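Local coordinates for TCP pilus virulence regulatory protein (Vibrio cholerae, PDB 4MLO) that activates transcription as an AraC-family regulator, probably of virulence genes including those of the TCP pilus, and holds a bound palmitoleic acid, at residues I174-W188 with F213-S225. Sequence-based numbering, arbitrary orientation. Where two conformers were deposited one is given.
Sequences ISCLVKSDITRNWRW and FRELINSIRISYS
R221 of helix 213-225 grips I182 in the loop after helix 174-180. Its CB leaves the helix beside the contact, with CG next to the backbone N (chi1 -70°). R221 CG then packs on the side of I182, 3.8 Å from I182 CD1. From CG the chain runs extended to NE, CD passing I182 O on the way. R221 NE gives I182 O a 2.9 Å bond nearly in line with the C=O. R221 NH2 bonds to the same oxygen at 3.0 Å, less straight, so the side-on grip fixes the guanidinium's rotation. I217 CG2 sits over the centre of one guanidinium face, and R221 NH2 also lies 2.7 Å from R184 O. The loop gripped here contains the D181–R184 type I turn.

I182 reaches both ways along the helix: CD1 meets I220 CG2, while I182 CG2 sits over the Y224 ring in a CH-pi contact, 4.0 Å from its centroid.

This helix packing is consistent with the helical DNA-binding part of an AraC-family activator: helix 174-180 crosses helix 213-225 at -60°, and of the two helices between them in sequence, 188-195 meets I174 and F213 while 199-207 meets I174 and W188. At the crossing V178 straddles two isoleucines, CG2 on I217 CD1 and CG1 on I220.

Towards the start of helix 213-225, F213 puts CE2 edge-on to the W186 carbonyl oxygen, and F213 CD1 lies over one face of the W188 indole, 3.6 Å from W188 CD1, the planes inclined at 38°. R199 makes a cation-pi contact with that same indole.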
ATOM      1  N   ILE A 174      16.313  -2.772  -0.536  1.00 14.51           N
ATOM      2  CA  ILE A 174      16.344  -2.654   0.924  1.00 13.41           C
ATOM      3  C   ILE A 174      15.153  -3.368   1.540  1.00 13.96           C
ATOM      4  O   ILE A 174      15.296  -4.177   2.456  1.00 11.12           O
ATOM      5  CB  ILE A 174      16.366  -1.177   1.338  1.00 12.41           C
ATOM      6  CG1 ILE A 174      17.658  -0.467   0.858  1.00 11.09           C
ATOM      7  CG2 ILE A 174      16.121  -1.029   2.840  1.00 13.51           C
ATOM      8  CD1 ILE A 174      17.559   1.034   1.011  1.00 14.45           C
ATOM      9  N   SER A 175      13.943  -3.043   1.066  1.00 13.54           N
ATOM     10  CA  SER A 175      12.728  -3.623   1.623  0.50 15.93           C
ATOM     11  C   SER A 175      12.701  -5.134   1.478  1.00 13.95           C
ATOM     12  O   SER A 175      12.299  -5.852   2.397  1.00 15.50           O
ATOM     13  CB  SER A 175      11.511  -2.997   0.944  0.50 16.37           C
ATOM     14  OG  SER A 175      11.576  -1.580   1.038  0.50 19.88           O
ATOM     15  N   CYS A 176      13.101  -5.645   0.302  1.00 12.25           N
ATOM     16  CA  CYS A 176      13.105  -7.083   0.062  1.00 16.84           C
ATOM     17  C   CYS A 176      14.044  -7.794   1.022  1.00 13.25           C
ATOM     18  O   CYS A 176      13.744  -8.879   1.541  1.00 15.05           O
ATOM     19  CB  CYS A 176      13.526  -7.341  -1.375  1.00 23.94           C
ATOM     20  SG  CYS A 176      13.381  -9.014  -1.903  1.00 34.58           S
ATOM     21  N   LEU A 177      15.202  -7.206   1.244  1.00 10.80           N
ATOM     22  CA  LEU A 177      16.155  -7.763   2.176  1.00 12.16           C
ATOM     23  C   LEU A 177      15.570  -7.834   3.585  1.00 12.89           C
ATOM     24  O   LEU A 177      15.616  -8.882   4.232  1.00 12.37           O
ATOM     25  CB  LEU A 177      17.425  -6.916   2.140  1.00 12.89           C
ATOM     26  CG  LEU A 177      18.485  -7.236   3.175  1.00 14.49           C
ATOM     27  CD1 LEU A 177      19.102  -8.625   2.866  1.00 15.54           C
ATOM     28  CD2 LEU A 177      19.573  -6.161   3.191  1.00 19.01           C
ATOM     29  N   VAL A 178      14.966  -6.740   4.060  1.00 11.76           N
ATOM     30  CA  VAL A 178      14.415  -6.747   5.410  1.00 10.74           C
ATOM     31  C   VAL A 178      13.314  -7.794   5.530  1.00 12.58           C
ATOM     32  O   VAL A 178      13.206  -8.514   6.540  1.00 12.85           O
ATOM     33  CB  VAL A 178      13.905  -5.335   5.755  1.00  9.70           C
ATOM     34  CG1 VAL A 178      13.138  -5.336   7.079  1.00 10.35           C
ATOM     35  CG2 VAL A 178      15.061  -4.359   5.845  1.00  9.23           C
ATOM     36  N   LYS A 179      12.464  -7.877   4.509  1.00 13.88           N
ATOM     37  CA  LYS A 179      11.342  -8.805   4.500  1.00 13.34           C
ATOM     38  C   LYS A 179      11.781 -10.247   4.386  1.00 17.15           C
ATOM     39  O   LYS A 179      10.972 -11.136   4.658  1.00 17.11           O
ATOM     40  CB  LYS A 179      10.398  -8.483   3.354  1.00 13.98           C
ATOM     41  CG  LYS A 179       9.644  -7.193   3.528  1.00 20.51           C
ATOM     42  CD  LYS A 179       8.455  -7.138   2.627  1.00 33.20           C
ATOM     43  CE  LYS A 179       8.786  -6.714   1.235  1.00 32.13           C
ATOM     44  NZ  LYS A 179       7.544  -6.265   0.520  1.00 25.59           N
ATOM     45  N   SER A 180      13.027 -10.503   3.964  1.00 14.39           N
ATOM     46  CA  SER A 180      13.541 -11.860   3.905  1.00 16.64           C
ATOM     47  C   SER A 180      13.902 -12.426   5.276  1.00 17.58           C
ATOM     48  O   SER A 180      14.067 -13.650   5.406  1.00 14.96           O
ATOM     49  CB  SER A 180      14.762 -11.896   2.985  1.00 15.60           C
ATOM     50  OG  SER A 180      15.960 -11.415   3.604  1.00 17.72           O
ATOM     51  N   ASP A 181      14.059 -11.571   6.287  1.00 15.19           N
ATOM     52  CA  ASP A 181      14.392 -11.983   7.639  1.00 11.03           C
ATOM     53  C   ASP A 181      13.904 -10.892   8.580  1.00 12.39           C
ATOM     54  O   ASP A 181      14.695 -10.113   9.098  1.00 11.65           O
ATOM     55  CB  ASP A 181      15.892 -12.229   7.763  1.00 11.71           C
ATOM     56  CG  ASP A 181      16.275 -12.965   8.994  1.00 11.68           C
ATOM     57  OD1 ASP A 181      15.456 -13.156   9.922  1.00 13.63           O
ATOM     58  OD2 ASP A 181      17.477 -13.326   9.092  1.00 12.99           O
ATOM     59  N   ILE A 182      12.581 -10.840   8.756  1.00  9.47           N
ATOM     60  CA  ILE A 182      11.941  -9.681   9.370  1.00  8.86           C
ATOM     61  C   ILE A 182      12.365  -9.480  10.822  1.00 10.69           C
ATOM     62  O   ILE A 182      12.329  -8.339  11.320  1.00  9.43           O
ATOM     63  CB  ILE A 182      10.418  -9.850   9.232  1.00  9.90           C
ATOM     64  CG1 ILE A 182       9.667  -8.578   9.613  1.00 11.43           C
ATOM     65  CG2 ILE A 182       9.916 -10.985  10.104  1.00 13.70           C
ATOM     66  CD1 ILE A 182       9.945  -7.424   8.673  1.00 14.63           C
ATOM     67  N   THR A 183      12.768 -10.564  11.539  1.00  9.10           N
ATOM     68  CA  THR A 183      13.135 -10.481  12.946  1.00  8.56           C
ATOM     69  C   THR A 183      14.615 -10.210  13.150  1.00  8.68           C
ATOM     70  O   THR A 183      15.025  -9.991  14.284  1.00 10.21           O
ATOM     71  CB  THR A 183      12.740 -11.761  13.743  1.00  9.17           C
ATOM     72  OG1 THR A 183      13.575 -12.883  13.397  1.00  9.62           O
ATOM     73  CG2 THR A 183      11.319 -12.141  13.524  1.00 10.03           C
ATOM     74  N   ARG A 184      15.397 -10.206  12.082  1.00 10.67           N
ATOM     75  CA  ARG A 184      16.812  -9.926  12.239  1.00  9.52           C
ATOM     76  C   ARG A 184      17.008  -8.550  12.857  1.00  9.19           C
ATOM     77  O   ARG A 184      16.230  -7.609  12.584  1.00  9.68           O
ATOM     78  CB  ARG A 184      17.504 -10.031  10.881  1.00  8.94           C
ATOM     79  CG  ARG A 184      19.001  -9.768  10.917  1.00 10.51           C
ATOM     80  CD  ARG A 184      19.614 -10.179   9.587  1.00 13.02           C
ATOM     81  NE  ARG A 184      20.971  -9.657   9.487  1.00 12.83           N
ATOM     82  CZ  ARG A 184      21.774  -9.837   8.441  1.00 17.40           C
ATOM     83  NH1 ARG A 184      21.376 -10.551   7.397  1.00 15.15           N
ATOM     84  NH2 ARG A 184      22.983  -9.285   8.457  1.00 16.55           N
ATOM     85  N   ASN A 185      18.097  -8.422  13.640  1.00 10.44           N
ATOM     86  CA  ASN A 185      18.411  -7.171  14.339  1.00  7.59           C
ATOM     87  C   ASN A 185      19.136  -6.234  13.366  1.00 10.45           C
ATOM     88  O   ASN A 185      20.328  -5.920  13.501  1.00 13.10           O
ATOM     89  CB  ASN A 185      19.204  -7.395  15.626  1.00  9.71           C
ATOM     90  CG  ASN A 185      18.481  -8.302  16.629  1.00 13.83           C
ATOM     91  OD1 ASN A 185      19.065  -9.242  17.164  1.00 15.66           O
ATOM     92  ND2 ASN A 185      17.194  -8.007  16.899  1.00 15.23           N
ATOM     93  N   TRP A 186      18.388  -5.807  12.356  1.00 10.20           N
ATOM     94  CA  TRP A 186      18.935  -5.027  11.248  1.00  9.26           C
ATOM     95  C   TRP A 186      19.534  -3.711  11.732  1.00  8.97           C
ATOM     96  O   TRP A 186      18.950  -2.991  12.544  1.00 11.07           O
ATOM     97  CB  TRP A 186      17.857  -4.697  10.216  1.00 11.32           C
ATOM     98  CG  TRP A 186      17.289  -5.861   9.504  1.00 10.85           C
ATOM     99  CD1 TRP A 186      16.059  -6.396   9.696  1.00 10.59           C
ATOM    100  CD2 TRP A 186      17.910  -6.619   8.478  1.00  9.73           C
ATOM    101  NE1 TRP A 186      15.859  -7.457   8.824  1.00 10.15           N
ATOM    102  CE2 TRP A 186      16.981  -7.615   8.068  1.00 10.77           C
ATOM    103  CE3 TRP A 186      19.170  -6.583   7.868  1.00 12.28           C
ATOM    104  CZ2 TRP A 186      17.264  -8.539   7.085  1.00 12.45           C
ATOM    105  CZ3 TRP A 186      19.435  -7.493   6.882  1.00 15.20           C
ATOM    106  CH2 TRP A 186      18.485  -8.466   6.505  1.00 14.31           C
ATOM    107  N   ARG A 187      20.710  -3.405  11.193  1.00 10.52           N
ATOM    108  CA  ARG A 187      21.414  -2.141  11.361  1.00 10.57           C
ATOM    109  C   ARG A 187      21.863  -1.667   9.974  1.00 10.18           C
ATOM    110  O   ARG A 187      21.926  -2.445   9.023  1.00  9.15           O
ATOM    111  CB  ARG A 187      22.665  -2.346  12.239  1.00 15.51           C
ATOM    112  CG  ARG A 187      22.448  -2.987  13.599  1.00 25.16           C
ATOM    113  CD  ARG A 187      23.742  -3.703  14.094  1.00 33.40           C
ATOM    114  NE  ARG A 187      24.288  -4.673  13.121  1.00 43.87           N
ATOM    115  CZ  ARG A 187      25.405  -5.382  13.305  1.00 42.42           C
ATOM    116  NH1 ARG A 187      26.095  -5.257  14.427  1.00 36.13           N
ATOM    117  NH2 ARG A 187      25.831  -6.228  12.375  1.00 32.59           N
ATOM    118  N   TRP A 188      22.220  -0.384   9.858  1.00 11.19           N
ATOM    119  CA  TRP A 188      22.570   0.144   8.551  1.00  9.69           C
ATOM    120  C   TRP A 188      23.717  -0.631   7.933  1.00 10.69           C
ATOM    121  O   TRP A 188      23.754  -0.792   6.714  1.00 10.59           O
ATOM    122  CB  TRP A 188      22.931   1.630   8.663  1.00  8.93           C
ATOM    123  CG  TRP A 188      21.951   2.564   8.086  1.00 10.00           C
ATOM    124  CD1 TRP A 188      21.304   3.586   8.744  1.00  9.09           C
ATOM    125  CD2 TRP A 188      21.556   2.660   6.718  1.00  9.48           C
ATOM    126  NE1 TRP A 188      20.548   4.296   7.867  1.00 10.42           N
ATOM    127  CE2 TRP A 188      20.660   3.746   6.617  1.00 12.13           C
ATOM    128  CE3 TRP A 188      21.872   1.948   5.564  1.00  9.91           C
ATOM    129  CZ2 TRP A 188      20.075   4.117   5.422  1.00 10.29           C
ATOM    130  CZ3 TRP A 188      21.299   2.311   4.375  1.00 11.27           C
ATOM    131  CH2 TRP A 188      20.405   3.415   4.297  1.00 13.45           C
ATOM    132  N   PHE A 213      16.312   5.095  10.113  1.00 10.93           N
ATOM    133  CA  PHE A 213      16.411   3.642   9.948  1.00 10.17           C
ATOM    134  C   PHE A 213      15.445   2.894  10.856  1.00  9.89           C
ATOM    135  O   PHE A 213      14.718   1.990  10.404  1.00 10.18           O
ATOM    136  CB  PHE A 213      17.845   3.179  10.216  1.00 12.71           C
ATOM    137  CG  PHE A 213      18.105   1.742   9.828  1.00 11.33           C
ATOM    138  CD1 PHE A 213      18.432   1.422   8.516  1.00 12.66           C
ATOM    139  CD2 PHE A 213      18.022   0.717  10.771  1.00 14.79           C
ATOM    140  CE1 PHE A 213      18.684   0.086   8.133  1.00 16.17           C
ATOM    141  CE2 PHE A 213      18.284  -0.612  10.385  1.00 11.83           C
ATOM    142  CZ  PHE A 213      18.591  -0.912   9.082  1.00 15.37           C
ATOM    143  N   ARG A 214      15.397   3.276  12.139  1.00 11.27           N
ATOM    144  CA  ARG A 214      14.514   2.581  13.079  1.00 13.52           C
ATOM    145  C   ARG A 214      13.063   2.696  12.649  1.00 11.25           C
ATOM    146  O   ARG A 214      12.298   1.726  12.775  1.00 10.53           O
ATOM    147  CB  ARG A 214      14.673   3.148  14.488  1.00 17.97           C
ATOM    148  CG  ARG A 214      13.715   2.493  15.479  1.00 23.82           C
ATOM    149  CD  ARG A 214      13.899   2.936  16.925  1.00 39.43           C
ATOM    150  NE  ARG A 214      13.855   4.380  17.131  1.00 47.66           N
ATOM    151  CZ  ARG A 214      12.744   5.115  17.180  1.00 55.50           C
ATOM    152  NH1 ARG A 214      11.546   4.563  16.984  1.00 58.16           N
ATOM    153  NH2 ARG A 214      12.835   6.421  17.386  1.00 54.97           N
ATOM    154  N   GLU A 215      12.652   3.877  12.181  1.00 12.32           N
ATOM    155  CA  GLU A 215      11.287   4.088  11.707  0.50 11.55           C
ATOM    156  C   GLU A 215      10.996   3.248  10.468  1.00 11.46           C
ATOM    157  O   GLU A 215       9.892   2.722  10.310  1.00 11.87           O
ATOM    158  CB  GLU A 215      11.033   5.582  11.418  0.50 14.86           C
ATOM    159  CG  GLU A 215      11.323   6.517  12.605  0.50 21.66           C
ATOM    160  CD  GLU A 215      11.256   8.009  12.260  0.50 21.54           C
ATOM    161  OE1 GLU A 215      11.983   8.507  11.375  0.50 12.51           O
ATOM    162  OE2 GLU A 215      10.479   8.724  12.924  0.50 27.52           O
ATOM    163  N   LEU A 216      11.983   3.109   9.564  1.00 10.35           N
ATOM    164  CA  LEU A 216      11.773   2.246   8.413  1.00 11.79           C
ATOM    165  C   LEU A 216      11.552   0.798   8.832  1.00 11.76           C
ATOM    166  O   LEU A 216      10.619   0.142   8.351  1.00 10.39           O
ATOM    167  CB  LEU A 216      12.972   2.308   7.478  1.00 10.54           C
ATOM    168  CG  LEU A 216      12.871   1.327   6.308  1.00 12.91           C
ATOM    169  CD1 LEU A 216      11.704   1.698   5.411  1.00 16.82           C
ATOM    170  CD2 LEU A 216      14.164   1.271   5.524  1.00 18.06           C
ATOM    171  N   ILE A 217      12.456   0.246   9.666  1.00  9.62           N
ATOM    172  CA  ILE A 217      12.321  -1.164  10.035  1.00  7.35           C
ATOM    173  C   ILE A 217      11.005  -1.393  10.756  1.00  8.34           C
ATOM    174  O   ILE A 217      10.272  -2.339  10.453  1.00  8.30           O
ATOM    175  CB  ILE A 217      13.508  -1.623  10.901  1.00 10.11           C
ATOM    176  CG1 ILE A 217      14.837  -1.364  10.164  1.00 10.75           C
ATOM    177  CG2 ILE A 217      13.324  -3.100  11.331  1.00 13.42           C
ATOM    178  CD1 ILE A 217      15.002  -2.112   8.849  1.00 11.27           C
ATOM    179  N   ASN A 218      10.649  -0.488  11.655  1.00  8.82           N
ATOM    180  CA  ASN A 218       9.396  -0.648  12.375  1.00 10.92           C
ATOM    181  C   ASN A 218       8.191  -0.586  11.435  1.00 13.17           C
ATOM    182  O   ASN A 218       7.222  -1.338  11.606  1.00 11.27           O
ATOM    183  CB  ASN A 218       9.289   0.436  13.435  1.00  9.01           C
ATOM    184  CG  ASN A 218      10.103   0.136  14.689  1.00 12.94           C
ATOM    185  OD1 ASN A 218      10.549  -0.970  14.907  1.00 17.22           O
ATOM    186  ND2 ASN A 218      10.255   1.145  15.527  1.00 15.88           N
ATOM    187  N   SER A 219       8.249   0.271  10.418  1.00 11.75           N
ATOM    188  CA  SER A 219       7.136   0.386   9.479  0.50  9.75           C
ATOM    189  C   SER A 219       6.954  -0.896   8.678  1.00  9.01           C
ATOM    190  O   SER A 219       5.829  -1.352   8.482  1.00 10.22           O
ATOM    191  CB  SER A 219       7.326   1.607   8.559  0.50 15.44           C
ATOM    192  OG  SER A 219       8.242   1.408   7.484  0.50  4.03           O
ATOM    193  N   ILE A 220       8.047  -1.506   8.217  1.00  9.26           N
ATOM    194  CA  ILE A 220       7.954  -2.774   7.497  1.00 10.42           C
ATOM    195  C   ILE A 220       7.411  -3.867   8.409  1.00  9.10           C
ATOM    196  O   ILE A 220       6.574  -4.691   7.987  1.00  9.91           O
ATOM    197  CB  ILE A 220       9.325  -3.137   6.908  1.00 11.05           C
ATOM    198  CG1 ILE A 220       9.753  -2.067   5.887  1.00 10.69           C
ATOM    199  CG2 ILE A 220       9.305  -4.568   6.279  1.00 12.71           C
ATOM    200  CD1 ILE A 220      11.191  -2.232   5.479  1.00 10.96           C
ATOM    201  N   ARG A 221       7.828  -3.864   9.682  1.00  8.99           N
ATOM    202  CA  ARG A 221       7.326  -4.840  10.654  1.00 10.39           C
ATOM    203  C   ARG A 221       5.840  -4.648  10.947  1.00  9.99           C
ATOM    204  O   ARG A 221       5.126  -5.628  11.124  1.00 10.05           O
ATOM    205  CB  ARG A 221       8.134  -4.777  11.943  1.00  9.02           C
ATOM    206  CG  ARG A 221       9.572  -5.307  11.783  1.00  7.71           C
ATOM    207  CD  ARG A 221      10.353  -5.279  13.102  1.00 11.35           C
ATOM    208  NE  ARG A 221      11.613  -6.030  12.939  1.00 10.48           N
ATOM    209  CZ  ARG A 221      12.730  -5.832  13.607  1.00 12.42           C
ATOM    210  NH1 ARG A 221      12.837  -4.900  14.532  1.00 10.67           N
ATOM    211  NH2 ARG A 221      13.793  -6.598  13.305  1.00 11.45           N
ATOM    212  N   ILE A 222       5.341  -3.409  10.963  1.00  8.11           N
ATOM    213  CA  ILE A 222       3.894  -3.232  11.165  1.00  8.27           C
ATOM    214  C   ILE A 222       3.119  -3.807   9.993  1.00 11.77           C
ATOM    215  O   ILE A 222       2.060  -4.437  10.158  1.00 11.53           O
ATOM    216  CB  ILE A 222       3.553  -1.744  11.386  1.00  8.74           C
ATOM    217  CG1 ILE A 222       4.033  -1.234  12.758  1.00 12.84           C
ATOM    218  CG2 ILE A 222       2.019  -1.456  11.249  1.00 12.36           C
ATOM    219  CD1 ILE A 222       3.471  -1.964  13.977  1.00 10.34           C
ATOM    220  N   SER A 223       3.587  -3.566   8.785  1.00  9.41           N
ATOM    221  CA  SER A 223       2.849  -4.090   7.654  0.50 11.18           C
ATOM    222  C   SER A 223       2.913  -5.615   7.622  1.00 11.22           C
ATOM    223  O   SER A 223       1.941  -6.256   7.223  1.00 13.62           O
ATOM    224  CB  SER A 223       3.354  -3.421   6.386  0.50 13.61           C
ATOM    225  OG  SER A 223       2.982  -2.043   6.432  0.50 13.69           O
ATOM    226  N   TYR A 224       4.001  -6.214   8.119  1.00 11.64           N
ATOM    227  CA  TYR A 224       4.042  -7.659   8.299  1.00  8.85           C
ATOM    228  C   TYR A 224       2.983  -8.124   9.299  1.00 12.64           C
ATOM    229  O   TYR A 224       2.259  -9.103   9.047  1.00 12.15           O
ATOM    230  CB  TYR A 224       5.468  -8.052   8.714  1.00  9.31           C
ATOM    231  CG  TYR A 224       5.784  -9.523   8.746  1.00 13.20           C
ATOM    232  CD1 TYR A 224       5.535 -10.274   9.854  1.00 14.41           C
ATOM    233  CD2 TYR A 224       6.464 -10.121   7.686  1.00 23.67           C
ATOM    234  CE1 TYR A 224       5.860 -11.634   9.906  1.00 16.31           C
ATOM    235  CE2 TYR A 224       6.783 -11.489   7.734  1.00 19.25           C
ATOM    236  CZ  TYR A 224       6.446 -12.226   8.855  1.00 26.53           C
ATOM    237  OH  TYR A 224       6.755 -13.584   8.961  1.00 36.09           O
ATOM    238  N   SER A 225       2.836  -7.411  10.422  1.00 11.95           N
ATOM    239  CA  SER A 225       1.827  -7.796  11.412  1.00  9.95           C
ATOM    240  C   SER A 225       0.411  -7.702  10.829  1.00  8.98           C
ATOM    241  O   SER A 225      -0.466  -8.505  11.182  1.00 10.63           O
ATOM    242  CB  SER A 225       1.955  -6.929  12.673  1.00 11.06           C
ATOM    243  OG  SER A 225       1.426  -5.610  12.556  1.00 13.21           O
TER